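Local coordinates for beta-N-acetylglucosaminidase-like protein Glycoside hydrolase family 20 (Flavobacterium johnsoniae, PDB 6YHH) that probably acts as a beta-N-acetylhexosaminidase (chitobiase) of glycoside hydrolase family 20 that releases N-acetylglucosamine from short chitin fragments, at residues V31-N36 with T66-F71; E75-C80 with A100-I105. All blocks are in the same frame, centred on the assembly; numbering follows the deposited sequence.

Interaction 1 of 2, residues V31-N36 with T66-F71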
ATOM      1  N   VAL A  31     -27.555 -11.057  -3.929  1.00 14.23           N
ATOM      2  CA  VAL A  31     -27.556 -10.419  -5.223  1.00 15.62           C
ATOM      3  C   VAL A  31     -27.770 -11.412  -6.348  1.00 15.93           C
ATOM      4  O   VAL A  31     -27.272 -12.536  -6.354  1.00 16.27           O
ATOM      5  CB  VAL A  31     -26.279  -9.556  -5.460  1.00 16.54           C
ATOM      6  CG1 VAL A  31     -25.042 -10.421  -5.543  1.00 18.68           C
ATOM      7  CG2 VAL A  31     -26.405  -8.691  -6.695  1.00 17.12           C
ATOM      8  N   ASN A  32     -28.498 -10.946  -7.356  1.00 14.86           N
ATOM      9  CA  ASN A  32     -28.817 -11.709  -8.561  1.00 15.61           C
ATOM     10  C   ASN A  32     -28.673 -10.812  -9.757  1.00 14.70           C
ATOM     11  O   ASN A  32     -29.026  -9.618  -9.639  1.00 15.94           O
ATOM     12  CB  ASN A  32     -30.282 -12.169  -8.487  1.00 16.87           C
ATOM     13  CG  ASN A  32     -30.613 -13.169  -9.570  1.00 19.03           C
ATOM     14  OD1 ASN A  32     -29.964 -14.217  -9.684  1.00 18.25           O
ATOM     15  ND2 ASN A  32     -31.623 -12.815 -10.426  1.00 20.35           N
ATOM     16  N   ILE A  33     -28.198 -11.386 -10.845  1.00 14.29           N
ATOM     17  CA  ILE A  33     -27.936 -10.680 -12.058  1.00 14.89           C
ATOM     18  C   ILE A  33     -28.719 -11.348 -13.198  1.00 16.75           C
ATOM     19  O   ILE A  33     -28.676 -12.581 -13.340  1.00 14.81           O
ATOM     20  CB  ILE A  33     -26.448 -10.684 -12.458  1.00 15.80           C
ATOM     21  CG1 ILE A  33     -25.549 -10.234 -11.290  1.00 14.56           C
ATOM     22  CG2 ILE A  33     -26.228  -9.806 -13.669  1.00 14.93           C
ATOM     23  CD1 ILE A  33     -24.113 -10.533 -11.607  1.00 14.91           C
ATOM     24  N   SER A  34     -29.331 -10.522 -14.033  0.50 15.28           N
ATOM     25  CA  SER A  34     -30.148 -11.003 -15.144  0.50 15.01           C
ATOM     26  C   SER A  34     -29.936 -10.209 -16.404  0.50 15.13           C
ATOM     27  O   SER A  34     -29.255  -9.162 -16.436  0.50 14.01           O
ATOM     28  CB  SER A  34     -31.624 -10.989 -14.765  0.50 14.89           C
ATOM     29  OG  SER A  34     -32.090  -9.665 -14.611  0.50 13.42           O
ATOM     30  N   GLY A  35     -30.438 -10.774 -17.499  1.00 14.39           N
ATOM     31  CA  GLY A  35     -30.311 -10.108 -18.750  1.00 14.39           C
ATOM     32  C   GLY A  35     -29.155 -10.596 -19.565  1.00 15.14           C
ATOM     33  O   GLY A  35     -28.861 -11.822 -19.676  1.00 15.07           O
ATOM     34  N   ASN A  36     -28.487  -9.662 -20.210  1.00 14.02           N
ATOM     35  CA  ASN A  36     -27.378 -10.020 -21.114  1.00 15.17           C
ATOM     36  C   ASN A  36     -26.223  -9.021 -20.930  1.00 14.56           C
ATOM     37  O   ASN A  36     -25.797  -8.380 -21.845  1.00 14.24           O
ATOM     38  CB  ASN A  36     -27.790 -10.096 -22.589  1.00 18.25           C
ATOM     39  CG  ASN A  36     -26.682 -10.565 -23.498  1.00 19.61           C
ATOM     40  OD1 ASN A  36     -25.846 -11.345 -23.120  1.00 21.29           O
ATOM     41  ND2 ASN A  36     -26.645 -10.028 -24.713  1.00 22.10           N
ATOM     42  N   THR A  66     -20.556 -15.527 -10.204  1.00 14.85           N
ATOM     43  CA  THR A  66     -19.963 -15.943 -11.466  1.00 14.58           C
ATOM     44  C   THR A  66     -20.906 -16.182 -12.673  1.00 15.22           C
ATOM     45  O   THR A  66     -20.398 -16.264 -13.813  1.00 15.35           O
ATOM     46  CB  THR A  66     -19.149 -17.244 -11.300  1.00 17.38           C
ATOM     47  OG1 THR A  66     -19.975 -18.252 -10.754  1.00 15.94           O
ATOM     48  CG2 THR A  66     -17.981 -16.999 -10.343  1.00 18.84           C
ATOM     49  N   LYS A  67     -22.204 -16.301 -12.397  1.00 16.09           N
ATOM     50  CA  LYS A  67     -23.240 -16.600 -13.441  1.00 17.84           C
ATOM     51  C   LYS A  67     -24.491 -15.775 -13.220  1.00 16.96           C
ATOM     52  O   LYS A  67     -24.763 -15.253 -12.148  1.00 15.13           O
ATOM     53  CB  LYS A  67     -23.636 -18.084 -13.340  1.00 21.83           C
ATOM     54  CG  LYS A  67     -22.531 -19.146 -13.583  1.00 25.17           C
ATOM     55  CD  LYS A  67     -23.018 -20.584 -13.262  1.00 25.96           C
ATOM     56  N   LEU A  68     -25.282 -15.714 -14.285  1.00 17.74           N
ATOM     57  CA  LEU A  68     -26.600 -15.159 -14.215  1.00 17.88           C
ATOM     58  C   LEU A  68     -27.539 -16.040 -13.422  1.00 17.81           C
ATOM     59  O   LEU A  68     -27.418 -17.274 -13.421  1.00 19.89           O
ATOM     60  CB  LEU A  68     -27.163 -14.930 -15.627  1.00 18.30           C
ATOM     61  CG  LEU A  68     -26.333 -14.103 -16.600  1.00 17.96           C
ATOM     62  CD1 LEU A  68     -26.894 -14.157 -18.034  1.00 21.09           C
ATOM     63  CD2 LEU A  68     -26.194 -12.670 -16.163  1.00 16.67           C
ATOM     64  N   ASN A  69     -28.494 -15.388 -12.842  1.00 16.18           N
ATOM     65  CA  ASN A  69     -29.609 -15.994 -12.161  1.00 18.57           C
ATOM     66  C   ASN A  69     -29.241 -16.994 -11.110  1.00 17.39           C
ATOM     67  O   ASN A  69     -29.856 -18.030 -10.901  1.00 17.36           O
ATOM     68  CB  ASN A  69     -30.608 -16.538 -13.182  1.00 20.93           C
ATOM     69  CG  ASN A  69     -31.360 -15.390 -13.876  1.00 21.06           C
ATOM     70  OD1 ASN A  69     -32.137 -14.567 -13.238  1.00 26.94           O
ATOM     71  ND2 ASN A  69     -31.089 -15.270 -15.084  1.00 20.14           N
ATOM     72  N   GLU A  70     -28.274 -16.616 -10.323  1.00 17.80           N
ATOM     73  CA  GLU A  70     -27.861 -17.433  -9.221  1.00 18.14           C
ATOM     74  C   GLU A  70     -28.866 -17.490  -8.123  1.00 20.39           C
ATOM     75  O   GLU A  70     -28.904 -18.535  -7.453  1.00 20.04           O
ATOM     76  CB  GLU A  70     -26.497 -16.964  -8.623  1.00 16.17           C
ATOM     77  CG  GLU A  70     -25.344 -17.150  -9.521  1.00 16.15           C
ATOM     78  CD  GLU A  70     -24.013 -16.569  -9.010  1.00 16.10           C
ATOM     79  OE1 GLU A  70     -24.038 -15.766  -8.048  1.00 18.07           O
ATOM     80  OE2 GLU A  70     -22.956 -16.966  -9.589  1.00 15.05           O
ATOM     81  N   PHE A  71     -29.645 -16.425  -7.904  1.00 20.06           N
ATOM     82  CA  PHE A  71     -30.653 -16.314  -6.818  1.00 19.04           C
ATOM     83  C   PHE A  71     -31.842 -15.472  -7.267  1.00 24.06           C
ATOM     84  O   PHE A  71     -31.902 -14.258  -7.061  1.00 19.39           O
ATOM     85  CB  PHE A  71     -30.081 -15.673  -5.543  1.00 22.21           C
ATOM     86  CG  PHE A  71     -29.172 -16.553  -4.807  1.00 23.94           C
ATOM     87  CD1 PHE A  71     -29.693 -17.584  -3.975  1.00 23.21           C
ATOM     88  CD2 PHE A  71     -27.798 -16.448  -4.993  1.00 23.77           C
ATOM     89  CE1 PHE A  71     -28.827 -18.460  -3.321  1.00 28.02           C
ATOM     90  CE2 PHE A  71     -26.904 -17.336  -4.324  1.00 27.37           C
ATOM     91  CZ  PHE A  71     -27.437 -18.337  -3.476  1.00 27.03           C
TER
HETATM   92  O   HOH W   1     -25.539 -13.446  -8.167  1.00 18.40           O
HETATM   93  O   HOH W   2     -26.817 -13.961 -10.583  1.00 13.09           O
HETATM   94  O   HOH W   3     -31.706 -13.470 -17.184  1.00 22.02           O

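Interaction 2 of 2, residues E75-C80 with A100-I105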
ATOM      1  N   GLU A  75     -32.652 -10.122  -2.762  1.00 14.51           N
ATOM      2  CA  GLU A  75     -33.059  -8.760  -2.385  1.00 13.66           C
ATOM      3  C   GLU A  75     -32.529  -7.693  -3.323  1.00 15.08           C
ATOM      4  O   GLU A  75     -33.145  -6.653  -3.441  1.00 15.38           O
ATOM      5  CB  GLU A  75     -32.739  -8.453  -0.933  1.00 14.85           C
ATOM      6  CG  GLU A  75     -33.663  -9.151   0.042  1.00 15.26           C
ATOM      7  CD  GLU A  75     -33.150  -9.147   1.468  1.00 18.93           C
ATOM      8  OE1 GLU A  75     -31.942  -8.740   1.712  1.00 16.35           O
ATOM      9  OE2 GLU A  75     -33.957  -9.550   2.362  1.00 19.33           O
ATOM     10  N   LEU A  76     -31.369  -7.933  -3.917  1.00 13.24           N
ATOM     11  CA  LEU A  76     -30.788  -7.018  -4.930  1.00 12.12           C
ATOM     12  C   LEU A  76     -30.773  -7.679  -6.265  1.00 12.76           C
ATOM     13  O   LEU A  76     -30.103  -8.715  -6.490  1.00 12.94           O
ATOM     14  CB  LEU A  76     -29.339  -6.524  -4.543  1.00 12.43           C
ATOM     15  CG  LEU A  76     -28.667  -5.654  -5.633  1.00 12.10           C
ATOM     16  CD1 LEU A  76     -29.335  -4.317  -5.929  1.00 14.07           C
ATOM     17  CD2 LEU A  76     -27.236  -5.423  -5.190  1.00 13.28           C
ATOM     18  N   GLN A  77     -31.520  -7.090  -7.199  1.00 13.46           N
ATOM     19  CA  GLN A  77     -31.610  -7.560  -8.612  1.00 13.92           C
ATOM     20  C   GLN A  77     -30.974  -6.553  -9.503  1.00 13.89           C
ATOM     21  O   GLN A  77     -31.265  -5.359  -9.365  1.00 15.61           O
ATOM     22  CB  GLN A  77     -33.080  -7.648  -9.048  1.00 16.32           C
ATOM     23  CG  GLN A  77     -33.853  -8.665  -8.280  1.00 19.54           C
ATOM     24  CD  GLN A  77     -33.443 -10.080  -8.658  1.00 18.62           C
ATOM     25  OE1 GLN A  77     -33.064 -10.366  -9.823  1.00 17.65           O
ATOM     26  NE2 GLN A  77     -33.494 -10.995  -7.641  1.00 23.27           N
ATOM     27  N   ILE A  78     -30.107  -7.043 -10.369  1.00 14.13           N
ATOM     28  CA  ILE A  78     -29.388  -6.269 -11.301  1.00 14.61           C
ATOM     29  C   ILE A  78     -29.706  -6.819 -12.697  1.00 15.42           C
ATOM     30  O   ILE A  78     -29.332  -7.931 -13.024  1.00 17.03           O
ATOM     31  CB  ILE A  78     -27.877  -6.364 -11.047  1.00 14.73           C
ATOM     32  CG1 ILE A  78     -27.519  -5.988  -9.595  1.00 17.67           C
ATOM     33  CG2 ILE A  78     -27.142  -5.530 -12.051  1.00 15.08           C
ATOM     34  CD1 ILE A  78     -26.088  -6.305  -9.311  1.00 17.85           C
ATOM     35  N   ASN A  79     -30.355  -5.972 -13.508  1.00 15.65           N
ATOM     36  CA  ASN A  79     -30.793  -6.356 -14.867  1.00 17.10           C
ATOM     37  C   ASN A  79     -30.037  -5.470 -15.869  1.00 15.71           C
ATOM     38  O   ASN A  79     -30.083  -4.230 -15.753  1.00 15.81           O
ATOM     39  CB  ASN A  79     -32.261  -6.096 -15.079  1.00 20.21           C
ATOM     40  CG  ASN A  79     -33.158  -6.723 -14.029  1.00 28.50           C
ATOM     41  OD1 ASN A  79     -33.959  -6.033 -13.343  1.00 37.14           O
ATOM     42  ND2 ASN A  79     -33.054  -8.035 -13.892  1.00 30.14           N
ATOM     43  N   CYS A  80     -29.335  -6.087 -16.796  1.00 14.11           N
ATOM     44  CA  CYS A  80     -28.637  -5.432 -17.857  1.00 13.82           C
ATOM     45  C   CYS A  80     -29.159  -5.854 -19.231  1.00 14.69           C
ATOM     46  O   CYS A  80     -29.158  -7.068 -19.512  1.00 14.83           O
ATOM     47  CB  CYS A  80     -27.156  -5.728 -17.879  1.00 14.67           C
ATOM     48  SG  CYS A  80     -26.346  -5.275 -16.298  1.00 15.16           S
ATOM     49  N   ALA A 100     -38.789  -1.115   0.254  1.00 17.73           N
ATOM     50  CA  ALA A 100     -38.543  -1.636   1.598  1.00 18.65           C
ATOM     51  C   ALA A 100     -38.006  -3.055   1.609  1.00 18.85           C
ATOM     52  O   ALA A 100     -37.283  -3.380   2.550  1.00 19.57           O
ATOM     53  CB  ALA A 100     -39.753  -1.536   2.538  1.00 21.84           C
ATOM     54  N   ASN A 101     -38.345  -3.871   0.610  1.00 18.83           N
ATOM     55  CA  ASN A 101     -37.995  -5.257   0.629  1.00 19.63           C
ATOM     56  C   ASN A 101     -37.202  -5.701  -0.544  1.00 17.83           C
ATOM     57  O   ASN A 101     -36.888  -6.871  -0.649  1.00 17.99           O
ATOM     58  CB  ASN A 101     -39.276  -6.140   0.810  1.00 24.38           C
ATOM     59  CG  ASN A 101     -40.063  -5.817   2.108  1.00 29.90           C
ATOM     60  OD1 ASN A 101     -41.245  -5.424   2.063  1.00 44.17           O
ATOM     61  ND2 ASN A 101     -39.410  -5.919   3.247  1.00 28.78           N
ATOM     62  N   LYS A 102     -36.831  -4.803  -1.461  1.00 15.75           N
ATOM     63  CA  LYS A 102     -36.196  -5.189  -2.663  1.00 16.18           C
ATOM     64  C   LYS A 102     -35.521  -4.010  -3.306  1.00 15.48           C
ATOM     65  O   LYS A 102     -36.072  -2.901  -3.322  1.00 16.18           O
ATOM     66  CB  LYS A 102     -37.274  -5.711  -3.637  1.00 20.18           C
ATOM     67  CG  LYS A 102     -36.823  -6.048  -5.037  1.00 25.88           C
ATOM     68  CD  LYS A 102     -36.080  -7.365  -5.101  1.00 32.72           C
ATOM     69  CE  LYS A 102     -36.935  -8.523  -5.563  1.00 37.76           C
ATOM     70  NZ  LYS A 102     -36.548  -9.775  -4.877  1.00 40.15           N
ATOM     71  N   ILE A 103     -34.369  -4.262  -3.901  1.00 14.23           N
ATOM     72  CA  ILE A 103     -33.589  -3.207  -4.602  1.00 14.01           C
ATOM     73  C   ILE A 103     -33.331  -3.672  -6.028  1.00 13.74           C
ATOM     74  O   ILE A 103     -32.962  -4.811  -6.249  1.00 14.75           O
ATOM     75  CB  ILE A 103     -32.223  -2.930  -3.915  1.00 13.96           C
ATOM     76  CG1 ILE A 103     -32.389  -2.598  -2.442  1.00 14.02           C
ATOM     77  CG2 ILE A 103     -31.411  -1.843  -4.655  1.00 14.34           C
ATOM     78  CD1 ILE A 103     -31.111  -2.516  -1.647  1.00 15.41           C
ATOM     79  N   THR A 104     -33.548  -2.777  -7.031  1.00 14.44           N
ATOM     80  CA  THR A 104     -33.330  -3.137  -8.391  1.00 14.16           C
ATOM     81  C   THR A 104     -32.461  -2.102  -9.105  1.00 12.99           C
ATOM     82  O   THR A 104     -32.699  -0.903  -8.996  1.00 13.64           O
ATOM     83  CB  THR A 104     -34.709  -3.227  -9.140  1.00 18.83           C
ATOM     84  OG1 THR A 104     -35.545  -4.122  -8.418  1.00 20.63           O
ATOM     85  CG2 THR A 104     -34.508  -3.886 -10.518  1.00 20.74           C
ATOM     86  N   ILE A 105     -31.454  -2.578  -9.787  1.00 12.79           N
ATOM     87  CA  ILE A 105     -30.684  -1.804 -10.707  1.00 13.39           C
ATOM     88  C   ILE A 105     -31.008  -2.247 -12.079  1.00 15.16           C
ATOM     89  O   ILE A 105     -30.838  -3.411 -12.422  1.00 16.79           O
ATOM     90  CB  ILE A 105     -29.129  -1.967 -10.429  1.00 14.14           C
ATOM     91  CG1 ILE A 105     -28.795  -1.331  -9.092  1.00 15.18           C
ATOM     92  CG2 ILE A 105     -28.293  -1.325 -11.525  1.00 14.28           C
ATOM     93  CD1 ILE A 105     -27.355  -1.586  -8.643  1.00 14.93           C
TER

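Interaction 1 of 2, residues V31-N36 with T66-F71
The first torsions of Asn32 and Asn69 bring the two amides together: CG of Asn32 stands anti to the backbone N (chi1 -170°) and carries its amide onto the 69-71 chain, while CG of Asn69 lies anti to the carbonyl carbon, which swings its OD1 round to ND2 of Asn32. OD1 of Asn32 takes the backbone N of Phe71 at 2.9 Å, the donor sitting above the carbonyl plane, 42° out of it. At the other end of the same amide, ND2 makes a weak hydrogen bond of 3.4 Å to OD1 of Asn69, the two amide planes turned 49° apart; ND2 also bonds Gln77, which helps fix the rotation of the group. Backbone joins in: Asn69 N donates to Ile33 O at 2.9 Å. Beside it, CD2 of Leu68 lies 3.8 Å from CG2 of Ile33, the two side chains crossing at about a right angle, and CD1 of Leu68 comes within 3.5 Å of Gly35 O.

Waters fill in where the chains do not bond directly. One accepts from both Ile33 N and Glu70 N, another from Gly35 N and from ND2 of Asn69, and a third lies within bonding distance of Val31 O and Glu70 OE1. The other carboxylate oxygen, Glu70 OE2, receives Thr66 N and Lys67 N from the same face of its plane and ties the loop to itself, at 2.9 Å and 3.0 Å respectively.

Segment 66-71 belongs to the loop between helix 40-56 and strand 76-80 and runs along one edge of strand 31-35; the other edge pairs in parallel with strand 76-80, while Phe42 of helix 40-56 packs against both Ile33 and Leu68.

Interaction 2 of 2, residues E75-C80 with A100-I105
Glu75 O accepts the shortest bond here, 2.7 Å from Ile103 N. CD of Lys102 also closes on that oxygen, at 3.4 Å. From there the backbones alternate regularly: Gln77 N gives to Ile103 O, Ile105 N to Gln77 O at 2.8 Å, and Asn79 N to Ile105 O, the pattern of two parallel strands.

On one face of the sheet, CD1 of Leu76 is pushed against CG2 of Ile103 at 3.5 Å, tighter than usual for two carbons. Leu76 gets there with CG anti to the backbone N (chi1 176°), which sends its end across toward the neighbouring strand; Ile78 and Ile105 continue this apolar row. Over the other face, Lys102 bends at several of its torsions and crosses over Gln77, CD and CE each 4.1 Å from its CG. Its NZ then bonds Ala74 O, which NE2 of Gln77 also grips, OE1 of Gln77 being taken by ND2 of Asn32. An alanine in place of Lys102 would probably leave Ala74 O with one donor fewer, and Glu75 O and CG of Gln77 without the methylenes that lie against them. Further along, CG2 of Thr104 meets OD1 of Asn79 at 3.6 Å.

Leu76 packs on Phe48 and Ile78 on Val45 of helix 40-56, Ile78 and Ile105 on Leu117 of helix 110-123, and Ile103 on Phe23 of strand 21-24: a sheet covered by helices on one face, as in the alpha/beta domain that accompanies the catalytic barrel in family 20 enzymes.

Strands 31-35 and 76-80 are neighbours in one mixed sheet, so interactions 1 and 2 lie side by side, their centres about 11 Å apart. Strand 76-80 passes the sheet on to 102-107. Across the shared seam, Asn36 N probably bonds Cys80 O at 2.8 Å and CG2 of Val31 packs on CD1 of Ile78 at 3.6 Å. Along the chain, interaction 1 closes before interaction 2 opens. Both lie in the family 20 domain 2 range, with centres about 34 and 32 Å from the centre of the chain, away from Glu317, the predicted proton donor.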